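Local coordinates for kallistatin (Homo sapiens, PDB 6F4V), which inhibits the serine protease tissue kallikrein by forming a stable equimolar complex with it and being cleaved at its own reactive site, at residues A171-P176 / M222-D227; L89-G94 / I167-L172; E205-L210 / L268-P273; S179-P184 / M199-Q204. All blocks are in the same frame, centred on the assembly; numbering follows the deposited sequence. Where two conformers were deposited one is given.

In the fold
The four contacts run from the central sheet outward. Interaction 2 comes first along the chain, pairing strands 89-100 and 159-172 in sheet A, and its second segment runs into interaction 1, their centres about 13 Å apart with Ala171 and Leu172 common to both. Strand 328-340, probably the inserted reactive-centre loop, lies beside 159-172. Interactions 3 and 4, about 12 Å apart between centres, are joined by backbone bonds between strands 269-282 and 193-202. Interaction 4 falls between the two segments of interaction 1, which alternate with those of interaction 3. Interaction 1 ties sheet A to B and interaction 3 ties B to C, while 2 and 4 are pairings inside A and C.

Interaction 1 of 4, residues A171-P176 / M222-D227; sequences ALWEKP and MDYKGD. With NA (sodium ion), chain J.
At the end of sheet A that serpin literature calls the breach, where the cleaved reactive-centre loop, probably strand 328-340 here, first enters the sheet in serpins, Trp173 and Tyr224 show how a strand ending can be pinned to a second sheet. Their backbones form a single bridge flanked by two bonds: Lys225 N donates to Leu172 O at 2.8 Å, and Glu174 N reaches Asp223 O at 2.9 Å. The two aromatic side chains run side by side in the same direction, their planes only 12° apart but so far slid that the six-membered rings barely overlap, with centroids 5.0 Å apart. With CG anti to its carbonyl carbon (chi1 -60°), Trp173 swings its ring back to the second segment, where the methyl CE of Met222 sits over one face, 3.9 Å from the six-membered ring's centroid. This is a CH-pi contact, and the sulfur over the same ring makes it a Met-aromatic one. Trp173 NE1 bonds to Asp325 O and Tyr224 OH to Thr329.

Past the bridge, on the backbone side of Tyr224, a sodium ion is held by Tyr224 O at 2.2 Å, by Gly226 O at 2.4 Å and by three waters. Glu174 touches the backbone of Tyr224 through CG, while its OE1 accepts from two of those waters, one of which also takes the N-H of Gly226. The protein therefore offers the ion neutral carbonyls in the first shell and a carboxylate in the second, which probably orients and polarises the bound waters.

Interaction 2 of 4, residues L89-G94 / I167-L172; sequences LETRVG and IYFKAL
Strands 89-94 and 167-172 run antiparallel, their axes 4.7 Å apart at closest approach, with Glu90-Lys170 and Arg92-Tyr168 as hydrogen-bonded pairs and Leu89-Ala171, Thr91-Phe169 and Val93-Ile167 as non-hydrogen-bonded ones. This is the strand pairing of serpin sheet A, an example of one strand pair carrying two unlike surfaces. Each hydrogen-bonded pair makes two backbone bonds, the shortest from Glu90 N to Lys170 O at 2.7 Å.

The polar surface centres on Glu90, extended with CG anti to its backbone N (chi1 -178°). Its OE2 takes the N-H of Arg92 NE at 2.9 Å through the anti lone pair, in the guanidinium plane, and also meets Arg145. Arg92 NH1 pairs with Glu143. The bent Arg92 chain lays its guanidinium at 23° to the Tyr168 ring, NH2 coming to 3.5 Å from Tyr168 CD2, while Tyr168 CB lies over the guanidinium face. The Glu90 carboxylate sits beside the same ring, OE1 3.5 Å from Tyr168 CE2. Replacing Glu90 by a leucine would probably cost Arg92 NE and Arg145 their shared carboxylate, leaving the Arg92 guanidinium less firmly held beside the ring. Tyr168 OH bonds to Glu330 of strand 328-340, probably the inserted reactive-centre loop, on the other side of 159-172.

The other surface is largely apolar, Thr91 OG1 apart, which lies 3.6 Å from Phe169 CD1; the Phe169 ring also meets Tyr224 edge-to-face, and Val93 packs on helix 68-83. Side by side, Val93 and Ile167 meet through CG2 and CG1 at 3.7 Å, and at the other end Leu89 CD1 rests 3.7 Å from Ala171 CB.

Interaction 3 of 4, residues E205-L210 / L268-P273; sequences EHHWYL and LELHLP
A small apolar cluster joins sheet B to the start of strand 269-282, and Leu268 is the wedge in it, set between His207 and Tyr209. The Leu268 side chain leaves with CG opposite the backbone N (chi1 178°), which sends its two methyls to different partners. CD1 sits over one face of the Tyr209 ring, 3.7 Å from the centroid and 15° off the normal, a CH-pi contact displaced slightly toward the rim. CD2 touches His207 CB at 3.7 Å. The His207 side chain also crosses Leu270 at about a right angle, where Leu270 CD2 lies over one imidazole face, 4.1 Å from CE1; His207 NE2 is bonded to Gln202.

Here the serpin fold passes from one sheet to the next: strand 206-211 belongs to sheet B, whereas the first residues of 269-282 pair with strand 193-202 in sheet C. A parallel strand of another chain, probably the C-terminal fragment left by reactive-site cleavage, continues that sheet beyond Glu269, Leu270 and His271. Tyr209 holds its ring in the crowded position between backbone N and carbonyl carbon (chi1 67°), with OH bonded to Lys267 O and to a polar side chain of that other chain. Were an alanine to stand in for Tyr209, the Leu268 methyl would probably lose the ring beneath it, and Lys267 O and the other chain's polar group their hydroxyl partner.

The backbones meet through a long bond from Leu268 N to Glu205 O, 3.3 Å, and through a water that accepts from Glu205 N and donates to Leu268 O at 2.7 Å.

Interaction 4 of 4, residues S179-P184 / M199-Q204; sequences SSRTTP and MMLQDQ
A salt bridge closes one end of a hairpin at the margin of the molecule: Arg181, in the short 3-10 turn leading into strand 183-188, grips Asp203, just past the end of strand 193-202. The hold is end-on and double, from Arg181 NH1 to Asp203 OD1 and from Arg181 NH2 to Asp203 OD2, each 2.9 Å long and the former almost straight at 176°. Both oxygens lie near the guanidinium plane, but the nitrogens come at the carboxylate from above its plane, the two flat groups being turned 59° apart. Asp203 holds its carboxylate between backbone N and carbonyl carbon (chi1 59°), and a bend at chi3 turns the Arg181 guanidinium to meet it. Leu201 CG lies over one guanidinium face, toward its rim, and Leu201 CD2 comes to 3.4 Å from Arg181 NH2.

The strands 183-188 and 193-202 form the beta hairpin of serpin sheet C, and Thr183 and Met199 are an antiparallel hydrogen-bonded pair of it. Met199 N donates to Thr183 O at 2.8 Å, and Thr183 N to Met199 O at 3.2 Å.

Between this pair and the salt bridge, waters link the two segments. One water donates to Arg181 O and, at 2.7 Å, to Met199 O. Another accepts from Leu201 N and donates to Thr182 OG1 at 2.8 Å, a hydroxyl also bonded to Glu326. Thr182 runs alongside Met200, whose CG comes to 3.7 Å from Thr182 OG1.

Interaction 1 of 4, residues A171-P176 / M222-D227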
# COMPACT_ATOMS: atom_id res chain seq x y z
N ALA A 171 -0.58 -8.91 11.95
CA ALA A 171 -1.82 -9.64 12.15
C ALA A 171 -1.57 -11.12 12.17
O ALA A 171 -0.90 -11.67 11.32
CB ALA A 171 -2.80 -9.32 11.02
N LEU A 172 -2.19 -11.78 13.14
CA LEU A 172 -2.14 -13.22 13.25
C LEU A 172 -3.11 -13.91 12.27
O LEU A 172 -4.24 -13.44 12.08
CB LEU A 172 -2.54 -13.64 14.66
CG LEU A 172 -1.62 -13.25 15.80
CD1 LEU A 172 -2.37 -13.45 17.12
CD2 LEU A 172 -0.33 -14.05 15.77
N TRP A 173 -2.70 -15.06 11.72
CA TRP A 173 -3.61 -15.90 10.94
C TRP A 173 -4.74 -16.42 11.83
O TRP A 173 -4.47 -16.83 12.96
CB TRP A 173 -2.90 -17.14 10.40
CG TRP A 173 -1.76 -16.91 9.51
CD1 TRP A 173 -0.51 -17.35 9.68
CD2 TRP A 173 -1.78 -16.20 8.27
NE1 TRP A 173 0.28 -16.99 8.61
CE2 TRP A 173 -0.48 -16.26 7.74
CE3 TRP A 173 -2.79 -15.55 7.53
CZ2 TRP A 173 -0.15 -15.66 6.50
CZ3 TRP A 173 -2.45 -14.96 6.30
CH2 TRP A 173 -1.15 -15.02 5.82
N GLU A 174 -5.98 -16.46 11.35
CA GLU A 174 -6.98 -17.30 12.03
C GLU A 174 -6.55 -18.77 12.03
O GLU A 174 -6.81 -19.49 12.99
CB GLU A 174 -8.37 -17.21 11.39
CG GLU A 174 -9.09 -15.91 11.69
CD GLU A 174 -9.74 -15.86 13.06
OE1 GLU A 174 -10.50 -14.89 13.31
OE2 GLU A 174 -9.50 -16.76 13.89
N LYS A 175 -5.91 -19.21 10.94
CA LYS A 175 -5.50 -20.60 10.74
C LYS A 175 -3.97 -20.68 10.51
O LYS A 175 -3.50 -20.74 9.36
CB LYS A 175 -6.27 -21.19 9.56
CG LYS A 175 -7.78 -21.32 9.77
CD LYS A 175 -8.52 -21.40 8.45
CE LYS A 175 -10.03 -21.23 8.62
NZ LYS A 175 -10.64 -22.51 9.01
N PRO A 176 -3.20 -20.64 11.60
CA PRO A 176 -1.76 -20.61 11.45
C PRO A 176 -1.14 -21.94 11.07
O PRO A 176 -1.81 -22.99 11.11
CB PRO A 176 -1.27 -20.20 12.85
CG PRO A 176 -2.32 -20.67 13.79
CD PRO A 176 -3.63 -20.60 13.02
N MET A 222 -7.27 -15.95 3.06
CA MET A 222 -6.96 -16.30 4.44
C MET A 222 -7.35 -15.15 5.36
O MET A 222 -7.05 -13.97 5.09
CB MET A 222 -5.49 -16.64 4.62
CG MET A 222 -5.11 -17.95 3.98
SD MET A 222 -3.37 -18.35 4.20
CE MET A 222 -3.38 -18.80 5.93
N ASP A 223 -8.03 -15.49 6.43
CA ASP A 223 -8.48 -14.49 7.37
C ASP A 223 -7.40 -14.27 8.41
O ASP A 223 -6.70 -15.21 8.80
CB ASP A 223 -9.81 -14.91 8.03
CG ASP A 223 -10.99 -14.86 7.04
OD1 ASP A 223 -11.08 -13.88 6.26
OD2 ASP A 223 -11.75 -15.82 6.91
N TYR A 224 -7.30 -13.03 8.86
CA TYR A 224 -6.53 -12.67 10.03
C TYR A 224 -7.46 -12.57 11.24
O TYR A 224 -8.68 -12.44 11.10
CB TYR A 224 -5.85 -11.35 9.83
CG TYR A 224 -4.82 -11.32 8.72
CD1 TYR A 224 -3.62 -12.02 8.84
CD2 TYR A 224 -5.07 -10.65 7.53
CE1 TYR A 224 -2.68 -12.00 7.84
CE2 TYR A 224 -4.14 -10.64 6.50
CZ TYR A 224 -2.94 -11.28 6.67
OH TYR A 224 -2.01 -11.28 5.65
N LYS A 225 -6.88 -12.63 12.44
CA LYS A 225 -7.62 -12.31 13.66
C LYS A 225 -7.77 -10.80 13.70
O LYS A 225 -6.77 -10.09 13.82
CB LYS A 225 -6.88 -12.85 14.88
CG LYS A 225 -6.88 -14.36 14.88
CD LYS A 225 -6.23 -14.95 16.11
CE LYS A 225 -6.11 -16.45 15.97
NZ LYS A 225 -5.52 -17.05 17.20
N GLY A 226 -8.99 -10.33 13.59
CA GLY A 226 -9.30 -8.90 13.37
C GLY A 226 -9.89 -8.65 12.00
O GLY A 226 -10.20 -9.57 11.27
N ASP A 227 -10.06 -7.39 11.65
CA ASP A 227 -10.87 -7.03 10.50
C ASP A 227 -9.98 -6.91 9.26
O ASP A 227 -9.88 -5.81 8.67
CB ASP A 227 -11.62 -5.74 10.77
CG ASP A 227 -12.63 -5.89 11.91
OD1 ASP A 227 -13.15 -7.00 12.11
OD2 ASP A 227 -12.93 -4.87 12.57
NA NA J . -10.81 -11.85 11.01
O HOH W 1 -11.21 -12.17 13.43
O HOH W 2 -11.66 -13.99 11.04
O HOH W 3 -6.20 -17.88 8.43
O HOH W 4 -10.97 -11.55 8.69

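Interaction 2 of 4, residues L89-G94 / I167-L172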
# COMPACT_ATOMS: atom_id res chain seq x y z
N LEU A 89 -4.69 -8.19 15.86
CA LEU A 89 -4.38 -7.33 14.73
C LEU A 89 -3.97 -5.91 15.13
O LEU A 89 -4.73 -5.17 15.74
CB LEU A 89 -5.59 -7.24 13.80
CG LEU A 89 -5.39 -6.66 12.39
CD1 LEU A 89 -6.08 -7.53 11.33
CD2 LEU A 89 -5.87 -5.22 12.32
N GLU A 90 -2.74 -5.54 14.76
CA GLU A 90 -2.25 -4.18 14.94
C GLU A 90 -2.26 -3.50 13.57
O GLU A 90 -1.70 -4.02 12.60
CB GLU A 90 -0.82 -4.21 15.51
CG GLU A 90 -0.24 -2.82 15.77
CD GLU A 90 1.23 -2.83 16.17
OE1 GLU A 90 1.78 -3.90 16.45
OE2 GLU A 90 1.86 -1.75 16.23
N THR A 91 -2.99 -2.39 13.49
CA THR A 91 -2.87 -1.49 12.37
C THR A 91 -2.68 -0.09 12.93
O THR A 91 -3.41 0.34 13.86
CB THR A 91 -4.09 -1.58 11.44
OG1 THR A 91 -4.28 -2.94 11.05
CG2 THR A 91 -3.88 -0.74 10.21
N ARG A 92 -1.66 0.60 12.42
CA ARG A 92 -1.43 2.00 12.76
C ARG A 92 -1.14 2.73 11.49
O ARG A 92 -0.31 2.27 10.68
CB ARG A 92 -0.26 2.18 13.71
CG ARG A 92 -0.60 1.80 15.14
CD ARG A 92 0.58 1.92 16.09
NE ARG A 92 1.71 1.09 15.67
CZ ARG A 92 2.79 1.52 15.00
NH1 ARG A 92 2.94 2.79 14.65
NH2 ARG A 92 3.74 0.64 14.67
N VAL A 93 -1.82 3.86 11.32
CA VAL A 93 -1.59 4.77 10.21
C VAL A 93 -1.45 6.16 10.79
O VAL A 93 -2.23 6.55 11.65
CB VAL A 93 -2.71 4.73 9.18
CG1 VAL A 93 -2.40 5.68 8.03
CG2 VAL A 93 -2.90 3.31 8.65
N GLY A 94 -0.41 6.87 10.39
CA GLY A 94 -0.16 8.21 10.88
C GLY A 94 0.49 9.06 9.81
O GLY A 94 0.95 8.54 8.79
N ILE A 167 2.10 3.31 7.38
CA ILE A 167 1.17 2.29 7.78
C ILE A 167 2.01 1.14 8.29
O ILE A 167 3.03 0.78 7.71
CB ILE A 167 0.21 1.87 6.64
CG1 ILE A 167 -0.72 0.74 7.08
CG2 ILE A 167 0.97 1.49 5.37
CD1 ILE A 167 -1.89 0.47 6.15
N TYR A 168 1.56 0.59 9.41
CA TYR A 168 2.15 -0.58 10.02
C TYR A 168 1.01 -1.56 10.30
O TYR A 168 -0.01 -1.18 10.88
CB TYR A 168 2.88 -0.24 11.31
CG TYR A 168 3.53 -1.49 11.87
CD1 TYR A 168 4.69 -2.00 11.33
CD2 TYR A 168 2.92 -2.21 12.90
CE1 TYR A 168 5.27 -3.17 11.81
CE2 TYR A 168 3.48 -3.40 13.39
CZ TYR A 168 4.66 -3.87 12.85
OH TYR A 168 5.25 -5.04 13.30
N PHE A 169 1.21 -2.81 9.89
CA PHE A 169 0.21 -3.86 9.94
C PHE A 169 0.86 -5.13 10.44
O PHE A 169 1.79 -5.64 9.83
CB PHE A 169 -0.33 -4.09 8.52
CG PHE A 169 -1.30 -5.22 8.40
CD1 PHE A 169 -2.63 -5.02 8.66
CD2 PHE A 169 -0.90 -6.46 7.97
CE1 PHE A 169 -3.56 -6.05 8.52
CE2 PHE A 169 -1.83 -7.51 7.81
CZ PHE A 169 -3.16 -7.28 8.08
N LYS A 170 0.33 -5.68 11.53
CA LYS A 170 0.82 -6.97 12.01
C LYS A 170 -0.39 -7.73 12.51
O LYS A 170 -1.15 -7.24 13.36
CB LYS A 170 1.87 -6.78 13.13
CG LYS A 170 2.48 -8.13 13.58
CD LYS A 170 3.77 -7.98 14.40
CE LYS A 170 3.63 -7.24 15.70
NZ LYS A 170 4.99 -7.04 16.34
N ALA A 171 -0.58 -8.91 11.95
CA ALA A 171 -1.82 -9.64 12.15
C ALA A 171 -1.57 -11.12 12.17
O ALA A 171 -0.90 -11.67 11.32
CB ALA A 171 -2.80 -9.32 11.02
N LEU A 172 -2.19 -11.78 13.14
CA LEU A 172 -2.14 -13.22 13.25
C LEU A 172 -3.11 -13.91 12.27
O LEU A 172 -4.24 -13.44 12.08
CB LEU A 172 -2.54 -13.64 14.66
CG LEU A 172 -1.62 -13.25 15.80
CD1 LEU A 172 -2.37 -13.45 17.12
CD2 LEU A 172 -0.33 -14.05 15.77

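Interaction 3 of 4, residues E205-L210 / L268-P273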
# COMPACT_ATOMS: atom_id res chain seq x y z
N GLU A 205 -6.96 -28.01 8.06
CA GLU A 205 -7.96 -26.96 8.17
C GLU A 205 -8.79 -26.84 6.90
O GLU A 205 -8.33 -27.19 5.82
CB GLU A 205 -7.29 -25.63 8.42
CG GLU A 205 -6.45 -25.58 9.68
CD GLU A 205 -7.29 -25.76 10.92
OE1 GLU A 205 -8.23 -24.96 11.12
OE2 GLU A 205 -7.00 -26.71 11.68
N HIS A 206 -10.02 -26.34 7.05
CA HIS A 206 -10.80 -25.86 5.91
C HIS A 206 -10.31 -24.47 5.57
O HIS A 206 -9.97 -23.71 6.46
CB HIS A 206 -12.29 -25.82 6.22
CG HIS A 206 -12.97 -27.15 6.11
ND1 HIS A 206 -12.46 -28.30 6.69
CD2 HIS A 206 -14.12 -27.52 5.50
CE1 HIS A 206 -13.26 -29.32 6.41
NE2 HIS A 206 -14.27 -28.87 5.70
N HIS A 207 -10.31 -24.14 4.28
CA HIS A 207 -9.96 -22.81 3.80
C HIS A 207 -10.94 -22.35 2.73
O HIS A 207 -11.62 -23.18 2.12
CB HIS A 207 -8.55 -22.87 3.20
CG HIS A 207 -7.47 -22.83 4.22
ND1 HIS A 207 -7.03 -21.64 4.77
CD2 HIS A 207 -6.78 -23.82 4.83
CE1 HIS A 207 -6.09 -21.91 5.66
NE2 HIS A 207 -5.92 -23.22 5.71
N TRP A 208 -10.98 -21.03 2.51
CA TRP A 208 -11.82 -20.41 1.49
C TRP A 208 -10.96 -20.32 0.25
O TRP A 208 -9.99 -19.53 0.23
CB TRP A 208 -12.26 -19.02 1.93
CG TRP A 208 -13.18 -19.03 3.06
CD1 TRP A 208 -12.88 -18.88 4.39
CD2 TRP A 208 -14.59 -19.19 2.98
NE1 TRP A 208 -14.03 -18.94 5.14
CE2 TRP A 208 -15.10 -19.12 4.30
CE3 TRP A 208 -15.47 -19.37 1.92
CZ2 TRP A 208 -16.47 -19.25 4.58
CZ3 TRP A 208 -16.84 -19.49 2.21
CH2 TRP A 208 -17.32 -19.41 3.51
N TYR A 209 -11.25 -21.15 -0.75
CA TYR A 209 -10.51 -21.11 -2.01
C TYR A 209 -11.33 -21.58 -3.20
O TYR A 209 -12.33 -22.28 -3.03
CB TYR A 209 -9.19 -21.91 -1.93
CG TYR A 209 -9.38 -23.42 -1.78
CD1 TYR A 209 -9.77 -23.96 -0.56
CD2 TYR A 209 -9.19 -24.28 -2.86
CE1 TYR A 209 -9.96 -25.33 -0.42
CE2 TYR A 209 -9.38 -25.65 -2.74
CZ TYR A 209 -9.77 -26.16 -1.50
OH TYR A 209 -9.94 -27.51 -1.36
N LEU A 210 -10.91 -21.16 -4.39
CA LEU A 210 -11.56 -21.58 -5.62
C LEU A 210 -10.53 -21.75 -6.71
O LEU A 210 -9.45 -21.11 -6.68
CB LEU A 210 -12.63 -20.59 -6.05
CG LEU A 210 -12.19 -19.15 -6.31
CD1 LEU A 210 -11.63 -18.90 -7.70
CD2 LEU A 210 -13.39 -18.24 -6.05
N LEU A 268 -8.15 -28.22 2.74
CA LEU A 268 -7.10 -27.84 1.84
C LEU A 268 -5.75 -28.29 2.35
O LEU A 268 -5.41 -28.06 3.51
CB LEU A 268 -7.07 -26.33 1.69
CG LEU A 268 -6.00 -25.73 0.80
CD1 LEU A 268 -6.24 -26.12 -0.62
CD2 LEU A 268 -5.99 -24.20 0.92
N GLU A 269 -4.96 -28.85 1.46
CA GLU A 269 -3.54 -29.02 1.70
C GLU A 269 -2.85 -27.79 1.11
O GLU A 269 -2.87 -27.62 -0.10
CB GLU A 269 -3.05 -30.30 1.02
CG GLU A 269 -1.59 -30.62 1.26
CD GLU A 269 -1.10 -31.70 0.30
OE1 GLU A 269 -1.88 -32.64 0.05
OE2 GLU A 269 0.03 -31.60 -0.25
N LEU A 270 -2.27 -26.96 1.97
CA LEU A 270 -1.77 -25.63 1.59
C LEU A 270 -0.28 -25.56 1.83
O LEU A 270 0.18 -25.75 2.95
CB LEU A 270 -2.47 -24.55 2.44
CG LEU A 270 -1.97 -23.12 2.29
CD1 LEU A 270 -2.05 -22.66 0.84
CD2 LEU A 270 -2.79 -22.21 3.17
N HIS A 271 0.47 -25.30 0.77
CA HIS A 271 1.90 -25.07 0.86
C HIS A 271 2.11 -23.62 0.51
O HIS A 271 1.76 -23.21 -0.60
CB HIS A 271 2.66 -25.93 -0.16
CG HIS A 271 2.36 -27.39 -0.06
ND1 HIS A 271 3.28 -28.32 0.41
CD2 HIS A 271 1.25 -28.10 -0.38
CE1 HIS A 271 2.73 -29.52 0.38
NE2 HIS A 271 1.50 -29.42 -0.10
N LEU A 272 2.68 -22.85 1.43
CA LEU A 272 2.80 -21.41 1.27
C LEU A 272 4.16 -21.01 1.76
O LEU A 272 4.54 -21.43 2.86
CB LEU A 272 1.71 -20.69 2.04
CG LEU A 272 1.63 -19.15 1.95
CD1 LEU A 272 1.21 -18.70 0.56
CD2 LEU A 272 0.67 -18.61 3.01
N PRO A 273 4.93 -20.24 0.97
CA PRO A 273 6.25 -19.96 1.47
C PRO A 273 6.26 -19.01 2.65
O PRO A 273 5.36 -18.15 2.78
CB PRO A 273 6.99 -19.33 0.28
CG PRO A 273 6.08 -19.45 -0.89
CD PRO A 273 4.71 -19.70 -0.38
O HOH W 5 -5.17 -26.78 5.93

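Interaction 4 of 4, residues S179-P184 / M199-Q204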
# COMPACT_ATOMS: atom_id res chain seq x y z
N SER A 179 5.24 -24.50 12.74
CA SER A 179 6.56 -24.19 12.20
C SER A 179 7.49 -25.40 12.08
O SER A 179 8.35 -25.41 11.21
CB SER A 179 7.22 -23.07 13.00
OG SER A 179 7.62 -23.54 14.27
N SER A 180 7.29 -26.44 12.90
CA SER A 180 8.04 -27.71 12.74
C SER A 180 7.81 -28.38 11.37
O SER A 180 8.62 -29.18 10.92
CB SER A 180 7.70 -28.69 13.88
OG SER A 180 6.37 -29.18 13.77
N ARG A 181 6.72 -28.04 10.69
CA ARG A 181 6.43 -28.58 9.34
C ARG A 181 7.03 -27.77 8.18
O ARG A 181 6.97 -28.19 7.05
CB ARG A 181 4.92 -28.69 9.15
CG ARG A 181 4.23 -29.52 10.22
CD ARG A 181 2.79 -29.80 9.86
NE ARG A 181 2.66 -30.80 8.80
CZ ARG A 181 1.49 -31.20 8.29
NH1 ARG A 181 0.35 -30.68 8.73
NH2 ARG A 181 1.47 -32.12 7.34
N THR A 182 7.59 -26.59 8.47
CA THR A 182 8.22 -25.79 7.44
C THR A 182 9.55 -26.41 7.03
O THR A 182 10.37 -26.75 7.90
CB THR A 182 8.42 -24.35 7.93
OG1 THR A 182 7.13 -23.80 8.28
CG2 THR A 182 9.11 -23.49 6.89
N THR A 183 9.74 -26.61 5.73
CA THR A 183 10.98 -27.19 5.19
C THR A 183 11.29 -26.55 3.85
O THR A 183 10.36 -26.12 3.15
CB THR A 183 10.89 -28.75 4.96
OG1 THR A 183 9.83 -29.06 4.04
CG2 THR A 183 10.62 -29.48 6.23
N PRO A 184 12.59 -26.48 3.48
CA PRO A 184 12.91 -25.91 2.16
C PRO A 184 12.28 -26.70 0.99
O PRO A 184 12.27 -27.92 1.02
CB PRO A 184 14.45 -26.00 2.09
CG PRO A 184 14.91 -26.14 3.51
CD PRO A 184 13.81 -26.88 4.23
N MET A 199 9.06 -23.61 2.85
CA MET A 199 7.68 -23.81 2.53
C MET A 199 6.92 -24.26 3.76
O MET A 199 7.20 -25.32 4.34
CB MET A 199 7.55 -24.84 1.39
CG MET A 199 6.16 -24.92 0.77
SD MET A 199 5.73 -23.44 -0.21
CE MET A 199 6.74 -23.68 -1.65
N MET A 200 5.95 -23.44 4.15
CA MET A 200 5.06 -23.77 5.25
C MET A 200 4.02 -24.73 4.74
O MET A 200 3.70 -24.71 3.55
CB MET A 200 4.36 -22.50 5.81
CG MET A 200 5.35 -21.39 6.05
SD MET A 200 4.67 -19.96 6.84
CE MET A 200 3.61 -19.35 5.50
N LEU A 201 3.49 -25.55 5.64
CA LEU A 201 2.49 -26.55 5.28
C LEU A 201 1.42 -26.67 6.37
O LEU A 201 1.74 -26.79 7.54
CB LEU A 201 3.16 -27.91 5.08
CG LEU A 201 2.24 -29.12 4.88
CD1 LEU A 201 1.40 -28.93 3.63
CD2 LEU A 201 3.06 -30.41 4.81
N GLN A 202 0.16 -26.60 5.98
CA GLN A 202 -0.96 -27.01 6.81
C GLN A 202 -1.90 -27.82 5.95
O GLN A 202 -2.06 -27.53 4.78
CB GLN A 202 -1.69 -25.84 7.51
CG GLN A 202 -2.30 -24.78 6.63
CD GLN A 202 -3.05 -23.75 7.44
OE1 GLN A 202 -4.16 -24.00 7.90
NE2 GLN A 202 -2.45 -22.57 7.60
N ASP A 203 -2.48 -28.87 6.53
CA ASP A 203 -3.40 -29.76 5.80
C ASP A 203 -4.62 -30.27 6.59
O ASP A 203 -5.36 -31.11 6.08
CB ASP A 203 -2.62 -30.91 5.20
CG ASP A 203 -1.89 -31.75 6.26
OD1 ASP A 203 -2.12 -31.58 7.47
OD2 ASP A 203 -1.04 -32.56 5.87
N GLN A 204 -4.86 -29.74 7.78
CA GLN A 204 -6.01 -30.19 8.58
C GLN A 204 -7.17 -29.23 8.57
O GLN A 204 -8.27 -29.59 9.00
CB GLN A 204 -5.58 -30.50 10.04
CG GLN A 204 -4.30 -31.34 10.20
CD GLN A 204 -4.40 -32.77 9.68
OE1 GLN A 204 -4.13 -33.71 10.42
NE2 GLN A 204 -4.73 -32.94 8.41
O HOH W 6 6.71 -27.97 4.07
O HOH W 7 4.55 -24.87 8.34